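Local coordinates for protein proline dehydrogenase (Bradyrhizobium japonicum USDA 110, PDB 3HAZ) that probably oxidises proline to glutamate in two steps, pairing an FAD-dependent proline dehydrogenase with an NAD-dependent aldehyde dehydrogenase in one polypeptide, at residues 285-290 / 315-320; 292-297 / 309-314. All blocks are in the same frame, centred on the assembly; numbering follows the deposited sequence.

Interaction 1 (285-290 / 315-320); sequences DRLELS and AYQKRA. With FAD (flavin-adenine dinucleotide), chain C.
L287 and R319 supply most of the surface buried here, meeting as a methyl group over a flat cation. The CD2 branch of L287 sits above the centre of one guanidinium face, 3.4 Å from R319 CZ, and its CB adds a second contact at 3.7 Å to R319 NH2. L287 reaches this place because its CG stands opposite the backbone nitrogen (chi1 180°), which carries the isobutyl group from the first turn of helix 287-298 to the guanidinium. The arginine comes from the other direction, its chain bent at chi3 (-64°).

R319 NH2 donates to Q317 OE1 at 2.8 Å, on a lone pair in the amide plane though tilted 18° from the guanidinium plane, and also to the carbonyl oxygen of A284. R319 NH1 works through two waters at the guanidinium edge, in its plane: one also accepts from the backbone N of E288, the other donates to E288 OE2. The 4.4 Å from E288 OE2 to R319 NH1 is beyond a salt bridge, and this second water joins them, while E288 OE1 takes the backbone N-H of R524.

In the TIM-barrel-like proline dehydrogenase domain, 285-290 leads into helix 287-298, which follows strand 276-279. Segment 315-320 is the loop from strand 309-314 to helix 320-333, ending in a type I beta turn from Q317 to A320. A leucine in place of R319 would probably leave Q317 OE1 and the carbonyl oxygen of A284 without this donor and break both water links to E288.

Q317 also touches the leucine: its OE1, on the L287 side of the guanidinium plane, lies 4.0 Å from L287 CD2, and NE2 donates to OE1 of the FAD-binding residue Q314. One residue earlier, Y316 CD2 comes to 3.1 Å from the FAD ribose oxygen O2B.

Interaction 2 (292-297 / 309-314); sequences DVIAAT and FGLAIQ. With FAD (flavin-adenine dinucleotide), chain C.
Within the beta-alpha-beta unit 276-279, 287-298 and 309-314 of the FAD-binding barrel, this contact packs the helix against the strand that follows it. The axes of these short segments run nearly antiparallel, at 167°, and approach to 10.5 Å, a spacing filled by apolar side chains.

I294 does most of the bridging, its two branches parting to different residues. CG2 lies at the edge of the F309 ring, in its plane, 3.8 Å from F309 CE2. The other branch ends in CD1, 3.9 Å from L311 CD1. With CG1 opposite the carbonyl carbon (chi1 -73°) and the chain then extended, that methyl is carried out to the leucine. One turn on, T297 CG2 comes within 4.4 Å of F309 CE1, while T297 OG1 bonds to V293 O, which also accepts the helical N-H of T297; the hydroxyl approaches from above that carbonyl plane.

A312 points away from the helix, and its CB lies 3.6 Å from FAD O4. At the strand's end Q314, bent at chi2, reaches the flavin: NE2 donates to FAD O2 at 2.6 Å, almost straight at 173°.

How the interactions relate
From the N terminus, the chain leaves strand 276-279, enters helix 287-298 through 285-290 and continues along it through 292-297. It then returns on strand 309-314, where interaction 2 closes the inner loop, 12 residues apart at its nearest ends. Running on into 315-320, it closes the wider loop of interaction 1, 25 residues apart, so the contacts nest without crossing. Interaction 2 ties the body of the helix to the strand; interaction 1 ties the helix start to the loop beyond that strand. Their centres lie 11 Å apart, A320 CB packs 3.3 Å from Q314 O, and both include residues touching FAD.

Interaction 1 (285-290 / 315-320)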
loop_
_atom_site.group_PDB
_atom_site.type_symbol
_atom_site.label_atom_id
_atom_site.label_comp_id
_atom_site.label_asym_id
_atom_site.label_seq_id
_atom_site.Cartn_x
_atom_site.Cartn_y
_atom_site.Cartn_z
ATOM N N ASP A 285 1.587 -39.574 20.710
ATOM C CA ASP A 285 0.969 -40.763 20.134
ATOM C C ASP A 285 1.288 -42.023 20.939
ATOM O O ASP A 285 0.729 -43.089 20.685
ATOM C CB ASP A 285 1.290 -40.930 18.635
ATOM C CG ASP A 285 2.760 -41.211 18.363
ATOM O OD1 ASP A 285 3.548 -41.342 19.321
ATOM O OD2 ASP A 285 3.124 -41.296 17.169
ATOM N N ARG A 286 2.167 -41.886 21.926
ATOM C CA ARG A 286 2.488 -42.997 22.820
ATOM C C ARG A 286 1.853 -42.854 24.210
ATOM O O ARG A 286 2.013 -43.733 25.058
ATOM C CB ARG A 286 4.011 -43.146 22.951
ATOM C CG ARG A 286 4.689 -43.717 21.699
ATOM C CD ARG A 286 6.195 -43.516 21.757
ATOM N NE ARG A 286 6.928 -44.531 21.000
ATOM C CZ ARG A 286 8.217 -44.434 20.688
ATOM N NH1 ARG A 286 8.911 -43.359 21.057
ATOM N NH2 ARG A 286 8.817 -45.406 20.005
ATOM N N LEU A 287 1.141 -41.754 24.448
ATOM C CA LEU A 287 0.557 -41.508 25.769
ATOM C C LEU A 287 -0.353 -42.651 26.247
ATOM O O LEU A 287 -0.160 -43.207 27.327
ATOM C CB LEU A 287 -0.221 -40.193 25.787
ATOM C CG LEU A 287 -0.867 -39.869 27.140
ATOM C CD1 LEU A 287 0.161 -39.931 28.261
ATOM C CD2 LEU A 287 -1.566 -38.520 27.118
ATOM N N GLU A 288 -1.353 -42.975 25.442
ATOM C CA GLU A 288 -2.324 -44.010 25.789
ATOM C C GLU A 288 -1.669 -45.366 26.017
ATOM O O GLU A 288 -1.993 -46.070 26.971
ATOM C CB GLU A 288 -3.377 -44.136 24.686
ATOM C CG GLU A 288 -4.331 -42.966 24.590
ATOM C CD GLU A 288 -5.468 -43.228 23.616
ATOM O OE1 GLU A 288 -5.488 -44.323 23.008
ATOM O OE2 GLU A 288 -6.343 -42.344 23.462
ATOM N N LEU A 289 -0.753 -45.732 25.126
ATOM C CA LEU A 289 -0.065 -47.011 25.231
ATOM C C LEU A 289 0.775 -47.044 26.501
ATOM O O LEU A 289 0.802 -48.044 27.215
ATOM C CB LEU A 289 0.812 -47.251 23.998
ATOM C CG LEU A 289 1.547 -48.595 23.949
ATOM C CD1 LEU A 289 0.563 -49.772 23.994
ATOM C CD2 LEU A 289 2.434 -48.669 22.717
ATOM N N SER A 290 1.447 -45.938 26.798
ATOM C CA SER A 290 2.294 -45.879 27.985
ATOM C C SER A 290 1.473 -46.068 29.262
ATOM O O SER A 290 1.891 -46.772 30.183
ATOM C CB SER A 290 3.059 -44.553 28.035
ATOM O OG SER A 290 2.214 -43.500 28.468
ATOM N N ALA A 315 2.380 -31.185 30.913
ATOM C CA ALA A 315 1.337 -30.175 30.980
ATOM C C ALA A 315 1.122 -29.450 29.653
ATOM O O ALA A 315 0.115 -28.776 29.478
ATOM C CB ALA A 315 1.630 -29.172 32.096
ATOM N N TYR A 316 2.059 -29.571 28.715
ATOM C CA TYR A 316 1.852 -28.909 27.430
ATOM C C TYR A 316 0.807 -29.631 26.583
ATOM O O TYR A 316 0.389 -29.135 25.545
ATOM C CB TYR A 316 3.167 -28.631 26.676
ATOM C CG TYR A 316 3.867 -29.801 25.993
ATOM C CD1 TYR A 316 3.485 -31.124 26.215
ATOM C CD2 TYR A 316 4.952 -29.565 25.147
ATOM C CE1 TYR A 316 4.158 -32.184 25.583
ATOM C CE2 TYR A 316 5.630 -30.604 24.520
ATOM C CZ TYR A 316 5.232 -31.914 24.742
ATOM O OH TYR A 316 5.914 -32.938 24.113
ATOM N N GLN A 317 0.366 -30.794 27.059
ATOM C CA GLN A 317 -0.703 -31.537 26.389
ATOM C C GLN A 317 -2.061 -31.157 26.957
ATOM O O GLN A 317 -2.225 -31.020 28.170
ATOM C CB GLN A 317 -0.504 -33.044 26.537
ATOM C CG GLN A 317 0.733 -33.595 25.856
ATOM C CD GLN A 317 0.547 -35.041 25.436
ATOM O OE1 GLN A 317 -0.479 -35.402 24.858
ATOM N NE2 GLN A 317 1.545 -35.873 25.709
ATOM N N LYS A 318 -3.038 -30.998 26.073
ATOM C CA LYS A 318 -4.394 -30.693 26.497
ATOM C C LYS A 318 -4.968 -31.814 27.367
ATOM O O LYS A 318 -5.825 -31.568 28.214
ATOM C CB LYS A 318 -5.277 -30.426 25.274
ATOM C CG LYS A 318 -4.676 -29.386 24.315
ATOM C CD LYS A 318 -5.497 -29.262 23.032
ATOM C CE LYS A 318 -4.917 -28.187 22.104
ATOM N NZ LYS A 318 -5.511 -28.243 20.723
ATOM N N ARG A 319 -4.471 -33.035 27.179
ATOM C CA ARG A 319 -4.947 -34.189 27.954
ATOM C C ARG A 319 -4.353 -34.278 29.361
ATOM O O ARG A 319 -4.708 -35.169 30.128
ATOM C CB ARG A 319 -4.665 -35.499 27.208
ATOM C CG ARG A 319 -5.513 -35.718 25.956
ATOM C CD ARG A 319 -5.062 -36.961 25.198
ATOM N NE ARG A 319 -3.700 -36.818 24.693
ATOM C CZ ARG A 319 -3.014 -37.785 24.092
ATOM N NH1 ARG A 319 -3.562 -38.981 23.911
ATOM N NH2 ARG A 319 -1.775 -37.554 23.672
ATOM N N ALA A 320 -3.461 -33.355 29.703
ATOM C CA ALA A 320 -2.703 -33.457 30.956
ATOM C C ALA A 320 -3.581 -33.625 32.203
ATOM O O ALA A 320 -3.327 -34.497 33.039
ATOM C CB ALA A 320 -1.772 -32.264 31.110
HETATM P PA FAD C . 10.167 -22.849 30.168
HETATM O O1A FAD C . 11.183 -21.883 29.331
HETATM O O2A FAD C . 9.344 -22.109 31.123
HETATM O O5B FAD C . 9.176 -23.595 29.116
HETATM C C5B FAD C . 9.755 -24.269 28.036
HETATM C C4B FAD C . 8.698 -25.143 27.346
HETATM O O4B FAD C . 7.280 -24.603 27.151
HETATM C C3B FAD C . 8.917 -26.234 26.488
HETATM O O3B FAD C . 9.895 -27.195 26.844
HETATM C C2B FAD C . 7.531 -26.646 26.059
HETATM O O2B FAD C . 6.976 -27.787 26.686
HETATM C C1B FAD C . 6.712 -25.408 26.139
HETATM N N9A FAD C . 6.599 -24.586 24.948
HETATM C C8A FAD C . 7.602 -23.892 24.279
HETATM N N7A FAD C . 7.018 -23.217 23.241
HETATM C C5A FAD C . 5.632 -23.496 23.276
HETATM C C6A FAD C . 4.486 -23.053 22.409
HETATM N N6A FAD C . 4.713 -22.166 21.274
HETATM N N1A FAD C . 3.261 -23.459 22.668
HETATM C C2A FAD C . 3.011 -24.306 23.765
HETATM N N3A FAD C . 4.112 -24.734 24.597
HETATM C C4A FAD C . 5.388 -24.309 24.325
HETATM N N1 FAD C . 9.537 -33.604 29.247
HETATM C C2 FAD C . 8.858 -34.642 28.657
HETATM O O2 FAD C . 8.132 -34.414 27.509
HETATM N N3 FAD C . 8.948 -35.963 29.214
HETATM C C4 FAD C . 9.704 -36.190 30.329
HETATM O O4 FAD C . 9.737 -37.464 30.910
HETATM C C4X FAD C . 10.411 -35.104 30.952
HETATM N N5 FAD C . 11.235 -35.335 32.179
HETATM C C5X FAD C . 11.930 -34.254 32.774
HETATM C C6 FAD C . 12.746 -34.486 33.974
HETATM C C7 FAD C . 13.434 -33.403 34.569
HETATM C C7M FAD C . 14.293 -33.660 35.798
HETATM C C8 FAD C . 13.331 -32.042 33.993
HETATM C C8M FAD C . 14.073 -30.848 34.616
HETATM C C9 FAD C . 12.550 -31.825 32.845
HETATM C C9A FAD C . 11.836 -32.950 32.213
HETATM N N10 FAD C . 11.021 -32.731 31.015
HETATM C C10 FAD C . 10.317 -33.841 30.414
HETATM C "C1'" FAD C . 10.741 -31.360 30.481
HETATM C "C2'" FAD C . 11.701 -30.845 29.379
HETATM O "O2'" FAD C . 12.880 -31.641 29.345
HETATM C "C3'" FAD C . 11.989 -29.354 29.622
HETATM O "O3'" FAD C . 12.937 -29.208 30.675
HETATM C "C4'" FAD C . 10.700 -28.532 29.982
HETATM O "O4'" FAD C . 9.580 -28.727 29.189
HETATM C "C5'" FAD C . 11.009 -27.025 30.183
HETATM O "O5'" FAD C . 10.060 -26.372 31.012
HETATM P P FAD C . 10.590 -25.093 31.925
HETATM O O1P FAD C . 9.354 -24.568 32.915
HETATM O O2P FAD C . 11.780 -25.490 32.687
HETATM O O3P FAD C . 11.119 -23.960 30.874
HETATM O O HOH W 1 -1.865 -41.299 22.906
HETATM O O HOH W 2 -6.103 -40.034 24.511
#

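Interaction 2 (292-297 / 309-314)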
loop_
_atom_site.group_PDB
_atom_site.type_symbol
_atom_site.label_atom_id
_atom_site.label_comp_id
_atom_site.label_asym_id
_atom_site.label_seq_id
_atom_site.Cartn_x
_atom_site.Cartn_y
_atom_site.Cartn_z
ATOM N N ASP A 292 -1.334 -47.668 29.504
ATOM C CA ASP A 292 -1.740 -49.078 29.535
ATOM C C ASP A 292 -0.637 -49.923 30.161
ATOM O O ASP A 292 -0.892 -50.767 31.016
ATOM C CB ASP A 292 -1.994 -49.599 28.123
ATOM C CG ASP A 292 -3.254 -49.031 27.503
ATOM O OD1 ASP A 292 -4.133 -48.548 28.251
ATOM O OD2 ASP A 292 -3.357 -49.070 26.259
ATOM N N VAL A 293 0.592 -49.702 29.708
ATOM C CA VAL A 293 1.733 -50.452 30.204
ATOM C C VAL A 293 1.954 -50.145 31.685
ATOM O O VAL A 293 2.131 -51.054 32.499
ATOM C CB VAL A 293 2.999 -50.127 29.390
ATOM C CG1 VAL A 293 4.260 -50.598 30.120
ATOM C CG2 VAL A 293 2.894 -50.741 28.000
ATOM N N ILE A 294 1.914 -48.861 32.028
ATOM C CA ILE A 294 2.149 -48.422 33.403
ATOM C C ILE A 294 1.107 -48.981 34.373
ATOM O O ILE A 294 1.444 -49.383 35.491
ATOM C CB ILE A 294 2.189 -46.876 33.498
ATOM C CG1 ILE A 294 3.485 -46.348 32.884
ATOM C CG2 ILE A 294 2.072 -46.412 34.930
ATOM C CD1 ILE A 294 3.546 -44.833 32.781
ATOM N N ALA A 295 -0.150 -49.015 33.941
ATOM C CA ALA A 295 -1.232 -49.513 34.782
ATOM C C ALA A 295 -1.092 -51.012 35.045
ATOM O O ALA A 295 -1.299 -51.472 36.167
ATOM C CB ALA A 295 -2.589 -49.212 34.148
ATOM N N ALA A 296 -0.755 -51.771 34.008
ATOM C CA ALA A 296 -0.614 -53.219 34.158
ATOM C C ALA A 296 0.588 -53.547 35.041
ATOM O O ALA A 296 0.558 -54.484 35.832
ATOM C CB ALA A 296 -0.492 -53.895 32.799
ATOM N N THR A 297 1.645 -52.755 34.913
ATOM C CA THR A 297 2.810 -52.937 35.753
ATOM C C THR A 297 2.473 -52.637 37.209
ATOM O O THR A 297 2.788 -53.422 38.106
ATOM C CB THR A 297 3.954 -52.022 35.303
ATOM O OG1 THR A 297 4.238 -52.274 33.921
ATOM C CG2 THR A 297 5.198 -52.279 36.139
ATOM N N PHE A 309 7.215 -45.675 43.071
ATOM C CA PHE A 309 6.801 -45.804 41.677
ATOM C C PHE A 309 6.087 -44.550 41.206
ATOM O O PHE A 309 5.365 -43.913 41.971
ATOM C CB PHE A 309 5.897 -47.019 41.467
ATOM C CG PHE A 309 5.558 -47.278 40.022
ATOM C CD1 PHE A 309 6.363 -48.093 39.240
ATOM C CD2 PHE A 309 4.435 -46.705 39.445
ATOM C CE1 PHE A 309 6.057 -48.331 37.912
ATOM C CE2 PHE A 309 4.128 -46.936 38.113
ATOM C CZ PHE A 309 4.938 -47.752 37.348
ATOM N N GLY A 310 6.288 -44.206 39.938
ATOM C CA GLY A 310 5.678 -43.015 39.384
ATOM C C GLY A 310 5.927 -42.801 37.903
ATOM O O GLY A 310 6.526 -43.643 37.218
ATOM N N LEU A 311 5.461 -41.656 37.415
ATOM C CA LEU A 311 5.542 -41.332 35.999
ATOM C C LEU A 311 5.549 -39.824 35.812
ATOM O O LEU A 311 5.158 -39.069 36.712
ATOM C CB LEU A 311 4.347 -41.910 35.251
ATOM C CG LEU A 311 3.088 -41.032 35.265
ATOM C CD1 LEU A 311 2.086 -41.513 34.217
ATOM C CD2 LEU A 311 2.450 -41.003 36.646
ATOM N N ALA A 312 5.988 -39.398 34.634
ATOM C CA ALA A 312 5.945 -37.987 34.264
ATOM C C ALA A 312 4.662 -37.710 33.487
ATOM O O ALA A 312 4.170 -38.577 32.757
ATOM C CB ALA A 312 7.163 -37.616 33.429
ATOM N N ILE A 313 4.128 -36.503 33.659
ATOM C CA ILE A 313 2.956 -36.033 32.934
ATOM C C ILE A 313 3.266 -34.662 32.331
ATOM O O ILE A 313 3.720 -33.753 33.035
ATOM C CB ILE A 313 1.731 -35.917 33.856
ATOM C CG1 ILE A 313 1.422 -37.269 34.512
ATOM C CG2 ILE A 313 0.514 -35.421 33.079
ATOM C CD1 ILE A 313 0.421 -37.168 35.654
ATOM N N GLN A 314 3.027 -34.523 31.030
ATOM C CA GLN A 314 3.379 -33.308 30.301
ATOM C C GLN A 314 2.212 -32.316 30.243
ATOM O O GLN A 314 1.193 -32.563 29.590
ATOM C CB GLN A 314 3.822 -33.656 28.879
ATOM C CG GLN A 314 5.009 -34.616 28.790
ATOM C CD GLN A 314 4.883 -35.570 27.608
ATOM O OE1 GLN A 314 3.806 -36.109 27.350
ATOM N NE2 GLN A 314 5.983 -35.781 26.889
HETATM P PA FAD C . 10.167 -22.849 30.168
HETATM O O1A FAD C . 11.183 -21.883 29.331
HETATM O O2A FAD C . 9.344 -22.109 31.123
HETATM O O5B FAD C . 9.176 -23.595 29.116
HETATM C C5B FAD C . 9.755 -24.269 28.036
HETATM C C4B FAD C . 8.698 -25.143 27.346
HETATM O O4B FAD C . 7.280 -24.603 27.151
HETATM C C3B FAD C . 8.917 -26.234 26.488
HETATM O O3B FAD C . 9.895 -27.195 26.844
HETATM C C2B FAD C . 7.531 -26.646 26.059
HETATM O O2B FAD C . 6.976 -27.787 26.686
HETATM C C1B FAD C . 6.712 -25.408 26.139
HETATM N N9A FAD C . 6.599 -24.586 24.948
HETATM C C8A FAD C . 7.602 -23.892 24.279
HETATM N N7A FAD C . 7.018 -23.217 23.241
HETATM C C5A FAD C . 5.632 -23.496 23.276
HETATM C C6A FAD C . 4.486 -23.053 22.409
HETATM N N6A FAD C . 4.713 -22.166 21.274
HETATM N N1A FAD C . 3.261 -23.459 22.668
HETATM C C2A FAD C . 3.011 -24.306 23.765
HETATM N N3A FAD C . 4.112 -24.734 24.597
HETATM C C4A FAD C . 5.388 -24.309 24.325
HETATM N N1 FAD C . 9.537 -33.604 29.247
HETATM C C2 FAD C . 8.858 -34.642 28.657
HETATM O O2 FAD C . 8.132 -34.414 27.509
HETATM N N3 FAD C . 8.948 -35.963 29.214
HETATM C C4 FAD C . 9.704 -36.190 30.329
HETATM O O4 FAD C . 9.737 -37.464 30.910
HETATM C C4X FAD C . 10.411 -35.104 30.952
HETATM N N5 FAD C . 11.235 -35.335 32.179
HETATM C C5X FAD C . 11.930 -34.254 32.774
HETATM C C6 FAD C . 12.746 -34.486 33.974
HETATM C C7 FAD C . 13.434 -33.403 34.569
HETATM C C7M FAD C . 14.293 -33.660 35.798
HETATM C C8 FAD C . 13.331 -32.042 33.993
HETATM C C8M FAD C . 14.073 -30.848 34.616
HETATM C C9 FAD C . 12.550 -31.825 32.845
HETATM C C9A FAD C . 11.836 -32.950 32.213
HETATM N N10 FAD C . 11.021 -32.731 31.015
HETATM C C10 FAD C . 10.317 -33.841 30.414
HETATM C "C1'" FAD C . 10.741 -31.360 30.481
HETATM C "C2'" FAD C . 11.701 -30.845 29.379
HETATM O "O2'" FAD C . 12.880 -31.641 29.345
HETATM C "C3'" FAD C . 11.989 -29.354 29.622
HETATM O "O3'" FAD C . 12.937 -29.208 30.675
HETATM C "C4'" FAD C . 10.700 -28.532 29.982
HETATM O "O4'" FAD C . 9.580 -28.727 29.189
HETATM C "C5'" FAD C . 11.009 -27.025 30.183
HETATM O "O5'" FAD C . 10.060 -26.372 31.012
HETATM P P FAD C . 10.590 -25.093 31.925
HETATM O O1P FAD C . 9.354 -24.568 32.915
HETATM O O2P FAD C . 11.780 -25.490 32.687
HETATM O O3P FAD C . 11.119 -23.960 30.874
#